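Local coordinates for activator of Hsp90 ATPase homologue 1/2-like C-terminal domain-containing protein (Nitrosomonas europaea, PDB 1XFS) that is of unknown function but belongs to the AHA1 family, named for an activator of the Hsp90 ATPase, within the Bet v 1-like clan, at residues L53-E58 and L78-E83; E83-W88 and T115-L120. All coordinates share one frame; numbering follows the deposited sequence.

In the fold
Following the chain from the N terminus, strand 45-51 leads into the turn at 53-58. The chain then passes through strand 58-64 and returns along strand 70-81, where interaction 1 closes the loop by resting the turn on residues 78-83. Interaction 2 opens at Glu83, the residue the two share, and closes when strand 115-122 comes back beside strand 85-89. The contacts therefore run in series, neither nested nor crossed. Across the sheet they meet laterally: Glu79 forms a salt bridge with Arg85, and Leu53 packs on Leu86. Together they tie the turn after strand 45-51 to the middle of one seven-stranded antiparallel sheet.

Interaction 1 (L53-E58 and L78-E83)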
loop_
_atom_site.group_PDB
_atom_site.type_symbol
_atom_site.label_atom_id
_atom_site.label_comp_id
_atom_site.label_asym_id
_atom_site.label_seq_id
_atom_site.Cartn_x
_atom_site.Cartn_y
_atom_site.Cartn_z
ATOM N N LEU A 53 -9.947 -10.800 0.916
ATOM C CA LEU A 53 -10.540 -9.490 0.618
ATOM C C LEU A 53 -10.677 -8.512 1.776
ATOM O O LEU A 53 -11.749 -8.356 2.363
ATOM C CB LEU A 53 -11.905 -9.695 -0.051
ATOM C CG LEU A 53 -12.498 -8.510 -0.812
ATOM C CD1 LEU A 53 -11.659 -8.204 -2.048
ATOM C CD2 LEU A 53 -13.924 -8.840 -1.219
ATOM N N ARG A 54 -9.572 -7.843 2.073
ATOM C CA ARG A 54 -9.505 -6.857 3.134
ATOM C C ARG A 54 -8.203 -6.096 2.947
ATOM O O ARG A 54 -7.279 -6.587 2.306
ATOM C CB ARG A 54 -9.479 -7.548 4.505
ATOM C CG ARG A 54 -8.279 -8.463 4.701
ATOM C CD ARG A 54 -8.261 -9.111 6.080
ATOM N NE ARG A 54 -7.081 -9.956 6.268
ATOM C CZ ARG A 54 -5.838 -9.497 6.387
ATOM N NH1 ARG A 54 -5.599 -8.192 6.346
ATOM N NH2 ARG A 54 -4.825 -10.341 6.543
ATOM N N PRO A 55 -8.134 -4.866 3.472
ATOM C CA PRO A 55 -6.915 -4.058 3.363
ATOM C C PRO A 55 -5.797 -4.847 4.048
ATOM O O PRO A 55 -5.953 -5.287 5.193
ATOM C CB PRO A 55 -7.285 -2.790 4.126
ATOM C CG PRO A 55 -8.753 -2.649 3.841
ATOM C CD PRO A 55 -9.256 -4.065 3.998
ATOM N N GLY A 56 -4.683 -5.029 3.347
ATOM C CA GLY A 56 -3.581 -5.794 3.899
ATOM C C GLY A 56 -3.676 -7.270 3.544
ATOM O O GLY A 56 -2.777 -8.054 3.861
ATOM N N GLY A 57 -4.767 -7.646 2.883
ATOM C CA GLY A 57 -4.977 -9.034 2.496
ATOM C C GLY A 57 -4.279 -9.402 1.199
ATOM O O GLY A 57 -4.155 -8.585 0.287
ATOM N N GLU A 58 -3.827 -10.647 1.109
ATOM C CA GLU A 58 -3.115 -11.100 -0.071
ATOM C C GLU A 58 -4.006 -11.369 -1.280
ATOM O O GLU A 58 -5.123 -11.864 -1.156
ATOM C CB GLU A 58 -2.303 -12.359 0.271
ATOM C CG GLU A 58 -1.553 -12.976 -0.903
ATOM C CD GLU A 58 -0.642 -14.106 -0.458
ATOM O OE1 GLU A 58 -1.122 -15.008 0.263
ATOM O OE2 GLU A 58 0.545 -14.101 -0.840
ATOM N N LEU A 78 -5.470 -2.750 -0.906
ATOM C CA LEU A 78 -5.267 -1.510 -0.168
ATOM C C LEU A 78 -6.577 -0.865 0.256
ATOM O O LEU A 78 -6.649 -0.205 1.292
ATOM C CB LEU A 78 -4.470 -0.527 -1.015
ATOM C CG LEU A 78 -3.114 -1.038 -1.489
ATOM C CD1 LEU A 78 -2.467 0.013 -2.392
ATOM C CD2 LEU A 78 -2.207 -1.323 -0.284
ATOM N N GLU A 79 -7.606 -1.030 -0.566
ATOM C CA GLU A 79 -8.919 -0.488 -0.264
ATOM C C GLU A 79 -9.976 -1.432 -0.808
ATOM O O GLU A 79 -9.863 -1.927 -1.932
ATOM C CB GLU A 79 -9.118 0.906 -0.879
ATOM C CG GLU A 79 -10.522 1.460 -0.606
ATOM C CD GLU A 79 -10.802 2.799 -1.262
ATOM O OE1 GLU A 79 -11.991 3.102 -1.496
ATOM O OE2 GLU A 79 -9.849 3.568 -1.527
ATOM N N VAL A 80 -10.989 -1.683 0.009
ATOM C CA VAL A 80 -12.098 -2.540 -0.371
ATOM C C VAL A 80 -13.363 -1.818 0.054
ATOM O O VAL A 80 -13.779 -1.896 1.211
ATOM C CB VAL A 80 -12.043 -3.914 0.337
ATOM C CG1 VAL A 80 -13.195 -4.791 -0.141
ATOM C CG2 VAL A 80 -10.708 -4.601 0.045
ATOM N N THR A 81 -13.956 -1.085 -0.879
ATOM C CA THR A 81 -15.184 -0.353 -0.603
ATOM C C THR A 81 -16.236 -1.079 -1.427
ATOM O O THR A 81 -16.324 -0.919 -2.641
ATOM C CB THR A 81 -15.011 1.128 -1.008
ATOM O OG1 THR A 81 -13.894 1.677 -0.292
ATOM C CG2 THR A 81 -16.252 1.939 -0.654
ATOM N N ASP A 82 -17.014 -1.912 -0.742
ATOM C CA ASP A 82 -18.021 -2.749 -1.387
ATOM C C ASP A 82 -18.818 -2.124 -2.536
ATOM O O ASP A 82 -19.427 -1.063 -2.395
ATOM C CB ASP A 82 -18.964 -3.335 -0.324
ATOM C CG ASP A 82 -18.277 -4.379 0.561
ATOM O OD1 ASP A 82 -17.131 -4.783 0.250
ATOM O OD2 ASP A 82 -18.879 -4.798 1.576
ATOM N N GLU A 83 -18.768 -2.808 -3.680
ATOM C CA GLU A 83 -19.451 -2.427 -4.910
ATOM C C GLU A 83 -19.156 -1.006 -5.372
ATOM O O GLU A 83 -19.922 -0.410 -6.121
ATOM C CB GLU A 83 -20.963 -2.656 -4.747
ATOM C CG GLU A 83 -21.274 -4.115 -4.416
ATOM C CD GLU A 83 -22.748 -4.410 -4.228
ATOM O OE1 GLU A 83 -23.068 -5.510 -3.729
ATOM O OE2 GLU A 83 -23.585 -3.556 -4.585
#
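With a chi1 of -162°, Leu53 swings CG away from its backbone N, and Val80 sets CG1 in the same relation at -178°, which leaves its CG2 beside the backbone N. These torsions bring CG of Leu53 within 3.8 Å of CG1 of Val80, the two side chains crossing at a slant. The contact seats a type II beta turn, Arg54 to Gly57, against strand 70-81 of the antiparallel sheet in this Bet v 1-like fold. It is a worked example of a loop resting on a strand through apolar groups, for no hydrogen bond joins the two segments; backbone bonds from Gly56 and Gly57 go instead to Phe77, the residue just before Leu78.

Val80 fills the middle of the contact, its side chain directed at the turn. Its CG2 sits 4.0 Å from N of Arg54, and CD of Pro55 comes to 4.2 Å from that same CG2. At Leu78 the strand has a classic beta bulge, Leu78 and Glu79 both facing Ile87, and the buried side chain of Leu78 leaves the turn behind to pack on Tyr96 of the second subunit.

The turn is closed by N of Gly57, 2.8 Å from O of Arg54. At the backbone angles of Gly56 (phi 91°) a CB would be jammed against the carbonyl O of Pro55. Arg54 folds back from the strand and lays one guanidinium face over CA of Gly57, while its NE pairs with Asp52. The proline ring, by contrast, leans toward the strand backbone, CB of Pro55 lying 3.9 Å from O of Leu78.

Interaction 2 (E83-W88 and T115-L120); sequences EKRLIW and TAVIEL
Trp88 lays one face of its indole over Ala116, whose CB is 3.5 Å from CE2 of Trp88 and makes a CH-pi contact with the five-membered ring. The small methyl leaves a hollow that the flat ring fills, and a chi1 of 64°, which puts CG between the backbone N and carbonyl carbon, turns the indole across the neighbouring strand. CH2 of Trp88 abuts CG1 of Ile118 at 3.5 Å, while CG of Leu86 meets the ring edge. An alanine in place of Trp88 would probably leave a gap over Ala116 and Ile118 and deprive Phe59 of its edge-to-face partner.

On the other face of this antiparallel pair, Ile87 and Val117 lie side by side, CG1 of Ile87 3.9 Å from CG2 of Val117. Beside them Arg85 and Glu119 point the same way, their flat groups 85° apart. NE of Arg85 reaches OE1 of Glu119 at 3.4 Å, a weak hydrogen bond within a salt bridge, and NH1 has its stronger partner in Glu79. Backbone hydrogen bonds set the register. The side-chain chemistry implies one apolar face, with Leu86, Trp88, Ala116 and Ile118, and a mixed one where Glu79, Arg85 and Glu119 link three strands.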
loop_
_atom_site.group_PDB
_atom_site.type_symbol
_atom_site.label_atom_id
_atom_site.label_comp_id
_atom_site.label_asym_id
_atom_site.label_seq_id
_atom_site.Cartn_x
_atom_site.Cartn_y
_atom_site.Cartn_z
ATOM N N GLU A 83 -18.768 -2.808 -3.680
ATOM C CA GLU A 83 -19.451 -2.427 -4.910
ATOM C C GLU A 83 -19.156 -1.006 -5.372
ATOM O O GLU A 83 -19.922 -0.410 -6.121
ATOM C CB GLU A 83 -20.963 -2.656 -4.747
ATOM C CG GLU A 83 -21.274 -4.115 -4.416
ATOM C CD GLU A 83 -22.748 -4.410 -4.228
ATOM O OE1 GLU A 83 -23.068 -5.510 -3.729
ATOM O OE2 GLU A 83 -23.585 -3.556 -4.585
ATOM N N LYS A 84 -18.007 -0.480 -4.957
ATOM C CA LYS A 84 -17.644 0.883 -5.305
ATOM C C LYS A 84 -16.200 1.039 -5.751
ATOM O O LYS A 84 -15.933 1.529 -6.848
ATOM C CB LYS A 84 -17.918 1.792 -4.102
ATOM C CG LYS A 84 -17.400 3.215 -4.238
ATOM C CD LYS A 84 -18.046 3.946 -5.398
ATOM C CE LYS A 84 -17.462 5.343 -5.539
ATOM N NZ LYS A 84 -17.581 6.130 -4.277
ATOM N N ARG A 85 -15.267 0.623 -4.902
ATOM C CA ARG A 85 -13.858 0.773 -5.239
ATOM C C ARG A 85 -12.976 -0.352 -4.713
ATOM O O ARG A 85 -13.076 -0.752 -3.558
ATOM C CB ARG A 85 -13.338 2.121 -4.716
ATOM C CG ARG A 85 -11.932 2.456 -5.198
ATOM C CD ARG A 85 -11.393 3.750 -4.605
ATOM N NE ARG A 85 -12.122 4.933 -5.048
ATOM C CZ ARG A 85 -13.115 5.504 -4.372
ATOM N NH1 ARG A 85 -13.509 5.004 -3.207
ATOM N NH2 ARG A 85 -13.717 6.585 -4.859
ATOM N N LEU A 86 -12.115 -0.861 -5.586
ATOM C CA LEU A 86 -11.188 -1.916 -5.231
ATOM C C LEU A 86 -9.802 -1.460 -5.656
ATOM O O LEU A 86 -9.600 -1.045 -6.794
ATOM C CB LEU A 86 -11.543 -3.212 -5.957
ATOM C CG LEU A 86 -10.719 -4.438 -5.568
ATOM C CD1 LEU A 86 -10.937 -4.768 -4.088
ATOM C CD2 LEU A 86 -11.152 -5.614 -6.434
ATOM N N ILE A 87 -8.855 -1.514 -4.733
ATOM C CA ILE A 87 -7.490 -1.115 -5.043
ATOM C C ILE A 87 -6.530 -2.172 -4.557
ATOM O O ILE A 87 -6.610 -2.601 -3.407
ATOM C CB ILE A 87 -7.098 0.217 -4.350
ATOM C CG1 ILE A 87 -8.040 1.355 -4.795
ATOM C CG2 ILE A 87 -5.639 0.572 -4.689
ATOM C CD1 ILE A 87 -7.686 2.726 -4.205
ATOM N N TRP A 88 -5.642 -2.626 -5.438
ATOM C CA TRP A 88 -4.637 -3.610 -5.037
ATOM C C TRP A 88 -3.318 -3.185 -5.659
ATOM O O TRP A 88 -3.294 -2.428 -6.630
ATOM C CB TRP A 88 -5.028 -5.031 -5.479
ATOM C CG TRP A 88 -5.100 -5.252 -6.955
ATOM C CD1 TRP A 88 -4.065 -5.562 -7.796
ATOM C CD2 TRP A 88 -6.272 -5.188 -7.771
ATOM N NE1 TRP A 88 -4.525 -5.696 -9.082
ATOM C CE2 TRP A 88 -5.872 -5.471 -9.096
ATOM C CE3 TRP A 88 -7.621 -4.921 -7.511
ATOM C CZ2 TRP A 88 -6.779 -5.487 -10.161
ATOM C CZ3 TRP A 88 -8.521 -4.939 -8.571
ATOM C CH2 TRP A 88 -8.095 -5.221 -9.880
ATOM N N THR A 115 -0.196 -0.314 -9.286
ATOM C CA THR A 115 -1.283 -0.245 -8.324
ATOM C C THR A 115 -2.494 -0.042 -9.210
ATOM O O THR A 115 -2.520 0.854 -10.054
ATOM C CB THR A 115 -1.165 0.914 -7.323
ATOM O OG1 THR A 115 -0.102 0.630 -6.406
ATOM C CG2 THR A 115 -2.478 1.067 -6.528
ATOM N N ALA A 116 -3.476 -0.915 -9.036
ATOM C CA ALA A 116 -4.691 -0.875 -9.825
ATOM C C ALA A 116 -5.818 -0.295 -8.997
ATOM O O ALA A 116 -6.010 -0.667 -7.839
ATOM C CB ALA A 116 -5.049 -2.287 -10.274
ATOM N N VAL A 117 -6.545 0.642 -9.587
ATOM C CA VAL A 117 -7.679 1.241 -8.919
ATOM C C VAL A 117 -8.867 0.940 -9.814
ATOM O O VAL A 117 -8.877 1.301 -10.992
ATOM C CB VAL A 117 -7.514 2.766 -8.756
ATOM C CG1 VAL A 117 -8.794 3.360 -8.164
ATOM C CG2 VAL A 117 -6.330 3.071 -7.850
ATOM N N ILE A 118 -9.848 0.243 -9.259
ATOM C CA ILE A 118 -11.039 -0.121 -10.006
ATOM C C ILE A 118 -12.230 0.584 -9.378
ATOM O O ILE A 118 -12.489 0.419 -8.193
ATOM C CB ILE A 118 -11.293 -1.643 -9.953
ATOM C CG1 ILE A 118 -10.082 -2.402 -10.488
ATOM C CG2 ILE A 118 -12.548 -1.982 -10.738
ATOM C CD1 ILE A 118 -9.647 -1.987 -11.880
ATOM N N GLU A 119 -12.942 1.386 -10.163
ATOM C CA GLU A 119 -14.103 2.090 -9.640
ATOM C C GLU A 119 -15.364 1.659 -10.369
ATOM O O GLU A 119 -15.363 1.530 -11.589
ATOM C CB GLU A 119 -13.917 3.605 -9.761
ATOM C CG GLU A 119 -12.798 4.152 -8.898
ATOM C CD GLU A 119 -12.739 5.665 -8.905
ATOM O OE1 GLU A 119 -11.916 6.230 -8.152
ATOM O OE2 GLU A 119 -13.512 6.290 -9.662
ATOM N N LEU A 120 -16.435 1.432 -9.616
ATOM C CA LEU A 120 -17.701 1.011 -10.205
ATOM C C LEU A 120 -18.791 2.030 -9.920
ATOM O O LEU A 120 -18.814 2.666 -8.862
ATOM C CB LEU A 120 -18.141 -0.337 -9.639
ATOM C CG LEU A 120 -17.202 -1.531 -9.779
ATOM C CD1 LEU A 120 -17.833 -2.734 -9.101
ATOM C CD2 LEU A 120 -16.944 -1.820 -11.255
#